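Local structure of adapter protein mecA 1 (Bacillus subtilis, 3JTP) at residues L11-F16 with Y41-D46. The protein acts as an adaptor that targets unfolded and aggregated proteins, and the competence regulator ComK, to the ClpC protease, which it meets through the C-terminal domain that forms this chain. The protein carries 3 engineered substitutions. Residues are numbered along the deposited sequence; the frame is centred on the assembly and turned at random.
Sequences LRFGDF and YYLYVD
One face of the Tyr41 ring is covered by Phe16, whose CD1 stands 3.8 Å above the plane over the ring centre of Tyr41. The two rings are inclined at 44°, neither stacked nor edge-to-face, and Phe16 CB also lies 3.8 Å from Tyr41 CE2. With CG of Phe16 anti to the backbone N (chi1 -162°), the Phe16 ring is turned to the covered face of Tyr41; Phe96 also meets the Phe16 ring edge-to-face. Tyr41 O lies at the edge of the Phe13 ring, in its plane, and Phe13 CE2 touches Leu43 CB at 3.7 Å. On the other face of the sheet, Tyr42 CE1 approaches Arg12 CB at 3.5 Å. Strands 8-13 and 40-46 are neighbours in the antiparallel sheet of the MecA C-terminal domain: Leu11–Leu43 and Phe13–Tyr41 are hydrogen-bonded pairs, Arg12–Tyr42 the non-hydrogen-bonded pair between them. Phe13 N to Tyr41 O is short (2.7 Å) and nearly straight (171°); Tyr41 N returns a bond to Phe13 O. Replacing Tyr41 by an alanine would probably leave Phe16 CD1 and CB without the ring they pack on and open a gap there. Phe13 also packs on Val19 and Leu22 of helix 16-24, while Leu11 CD1 reaches Val45 CG2 at 4.0 Å.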
loop_
_atom_site.group_PDB
_atom_site.type_symbol
_atom_site.label_atom_id
_atom_site.label_comp_id
_atom_site.label_asym_id
_atom_site.label_seq_id
_atom_site.Cartn_x
_atom_site.Cartn_y
_atom_site.Cartn_z
ATOM N N LEU A 11 2.568 0.492 5.055
ATOM C CA LEU A 11 2.972 1.845 4.686
ATOM C C LEU A 11 1.804 2.790 4.922
ATOM O O LEU A 11 0.651 2.451 4.625
ATOM C CB LEU A 11 3.392 1.892 3.215
ATOM C CG LEU A 11 4.426 0.846 2.783
ATOM C CD1 LEU A 11 4.657 0.922 1.292
ATOM C CD2 LEU A 11 5.738 0.994 3.535
ATOM N N ARG A 12 2.078 3.972 5.467
ATOM C CA ARG A 12 0.995 4.901 5.725
ATOM C C ARG A 12 1.031 6.077 4.776
ATOM O O ARG A 12 2.106 6.638 4.484
ATOM C CB ARG A 12 1.007 5.393 7.162
ATOM C CG ARG A 12 2.120 6.368 7.487
ATOM C CD ARG A 12 1.859 7.008 8.858
ATOM N NE ARG A 12 2.949 7.892 9.268
ATOM C CZ ARG A 12 4.138 7.447 9.642
ATOM N NH1 ARG A 12 4.350 6.144 9.628
ATOM N NH2 ARG A 12 5.107 8.292 10.003
ATOM N N PHE A 13 -0.153 6.448 4.303
ATOM C CA PHE A 13 -0.302 7.571 3.381
ATOM C C PHE A 13 -1.066 8.694 4.050
ATOM O O PHE A 13 -2.107 8.464 4.646
ATOM C CB PHE A 13 -1.058 7.136 2.121
ATOM C CG PHE A 13 -0.327 6.122 1.292
ATOM C CD1 PHE A 13 0.258 6.481 0.085
ATOM C CD2 PHE A 13 -0.227 4.799 1.715
ATOM C CE1 PHE A 13 0.921 5.547 -0.689
ATOM C CE2 PHE A 13 0.449 3.851 0.940
ATOM C CZ PHE A 13 1.023 4.235 -0.264
ATOM N N GLY A 14 -0.559 9.913 3.919
ATOM C CA GLY A 14 -1.233 11.075 4.469
ATOM C C GLY A 14 -2.563 11.385 3.799
ATOM O O GLY A 14 -3.443 11.970 4.413
ATOM N N ASP A 15 -2.723 11.007 2.534
ATOM C CA ASP A 15 -4.023 11.178 1.902
ATOM C C ASP A 15 -4.240 10.279 0.688
ATOM O O ASP A 15 -3.305 9.726 0.127
ATOM C CB ASP A 15 -4.276 12.645 1.544
ATOM C CG ASP A 15 -3.373 13.132 0.427
ATOM O OD1 ASP A 15 -2.378 12.433 0.137
ATOM O OD2 ASP A 15 -3.652 14.208 -0.157
ATOM N N PHE A 16 -5.494 10.137 0.298
ATOM C CA PHE A 16 -5.844 9.240 -0.784
ATOM C C PHE A 16 -5.153 9.558 -2.120
ATOM O O PHE A 16 -4.849 8.641 -2.876
ATOM C CB PHE A 16 -7.363 9.182 -0.964
ATOM C CG PHE A 16 -7.813 7.997 -1.726
ATOM C CD1 PHE A 16 -7.420 6.734 -1.331
ATOM C CD2 PHE A 16 -8.602 8.138 -2.847
ATOM C CE1 PHE A 16 -7.806 5.617 -2.039
ATOM C CE2 PHE A 16 -8.998 7.037 -3.562
ATOM C CZ PHE A 16 -8.606 5.767 -3.154
ATOM N N TYR A 41 -4.410 6.484 5.308
ATOM C CA TYR A 41 -4.580 5.240 4.550
ATOM C C TYR A 41 -3.365 4.367 4.799
ATOM O O TYR A 41 -2.249 4.868 4.969
ATOM C CB TYR A 41 -4.794 5.513 3.044
ATOM C CG TYR A 41 -6.122 6.188 2.787
ATOM C CD1 TYR A 41 -7.264 5.440 2.525
ATOM C CD2 TYR A 41 -6.250 7.576 2.867
ATOM C CE1 TYR A 41 -8.491 6.051 2.329
ATOM C CE2 TYR A 41 -7.481 8.199 2.680
ATOM C CZ TYR A 41 -8.598 7.425 2.408
ATOM O OH TYR A 41 -9.822 8.029 2.203
ATOM N N TYR A 42 -3.586 3.065 4.859
ATOM C CA TYR A 42 -2.520 2.131 5.145
ATOM C C TYR A 42 -2.527 1.042 4.097
ATOM O O TYR A 42 -3.566 0.465 3.792
ATOM C CB TYR A 42 -2.697 1.536 6.551
ATOM C CG TYR A 42 -2.525 2.569 7.634
ATOM C CD1 TYR A 42 -1.331 2.681 8.326
ATOM C CD2 TYR A 42 -3.555 3.450 7.950
ATOM C CE1 TYR A 42 -1.167 3.635 9.316
ATOM C CE2 TYR A 42 -3.398 4.413 8.942
ATOM C CZ TYR A 42 -2.204 4.498 9.621
ATOM O OH TYR A 42 -2.039 5.449 10.608
ATOM N N LEU A 43 -1.365 0.789 3.521
ATOM C CA LEU A 43 -1.261 -0.209 2.480
ATOM C C LEU A 43 -0.567 -1.380 3.114
ATOM O O LEU A 43 0.612 -1.297 3.422
ATOM C CB LEU A 43 -0.369 0.287 1.343
ATOM C CG LEU A 43 -0.778 0.155 -0.130
ATOM C CD1 LEU A 43 0.446 -0.075 -1.022
ATOM C CD2 LEU A 43 -1.804 -0.916 -0.335
ATOM N N TYR A 44 -1.259 -2.484 3.304
ATOM C CA TYR A 44 -0.496 -3.670 3.644
ATOM C C TYR A 44 0.220 -4.189 2.391
ATOM O O TYR A 44 -0.410 -4.450 1.378
ATOM C CB TYR A 44 -1.366 -4.746 4.254
ATOM C CG TYR A 44 -0.581 -5.989 4.574
ATOM C CD1 TYR A 44 0.417 -5.977 5.544
ATOM C CD2 TYR A 44 -0.839 -7.181 3.904
ATOM C CE1 TYR A 44 1.145 -7.111 5.828
ATOM C CE2 TYR A 44 -0.128 -8.327 4.186
ATOM C CZ TYR A 44 0.862 -8.290 5.137
ATOM O OH TYR A 44 1.558 -9.443 5.392
ATOM N N VAL A 45 1.535 -4.321 2.455
ATOM C CA VAL A 45 2.297 -4.684 1.263
ATOM C C VAL A 45 3.117 -5.959 1.417
ATOM O O VAL A 45 4.107 -5.980 2.156
ATOM C CB VAL A 45 3.249 -3.572 0.857
ATOM C CG1 VAL A 45 4.085 -4.019 -0.348
ATOM C CG2 VAL A 45 2.463 -2.338 0.528
ATOM N N ASP A 46 2.716 -7.005 0.702
ATOM C CA ASP A 46 3.407 -8.286 0.756
ATOM C C ASP A 46 4.138 -8.550 -0.541
ATOM O O ASP A 46 3.520 -8.859 -1.564
ATOM C CB ASP A 46 2.427 -9.428 1.024
ATOM C CG ASP A 46 3.137 -10.754 1.274
ATOM O OD1 ASP A 46 4.392 -10.758 1.263
ATOM O OD2 ASP A 46 2.446 -11.785 1.485
#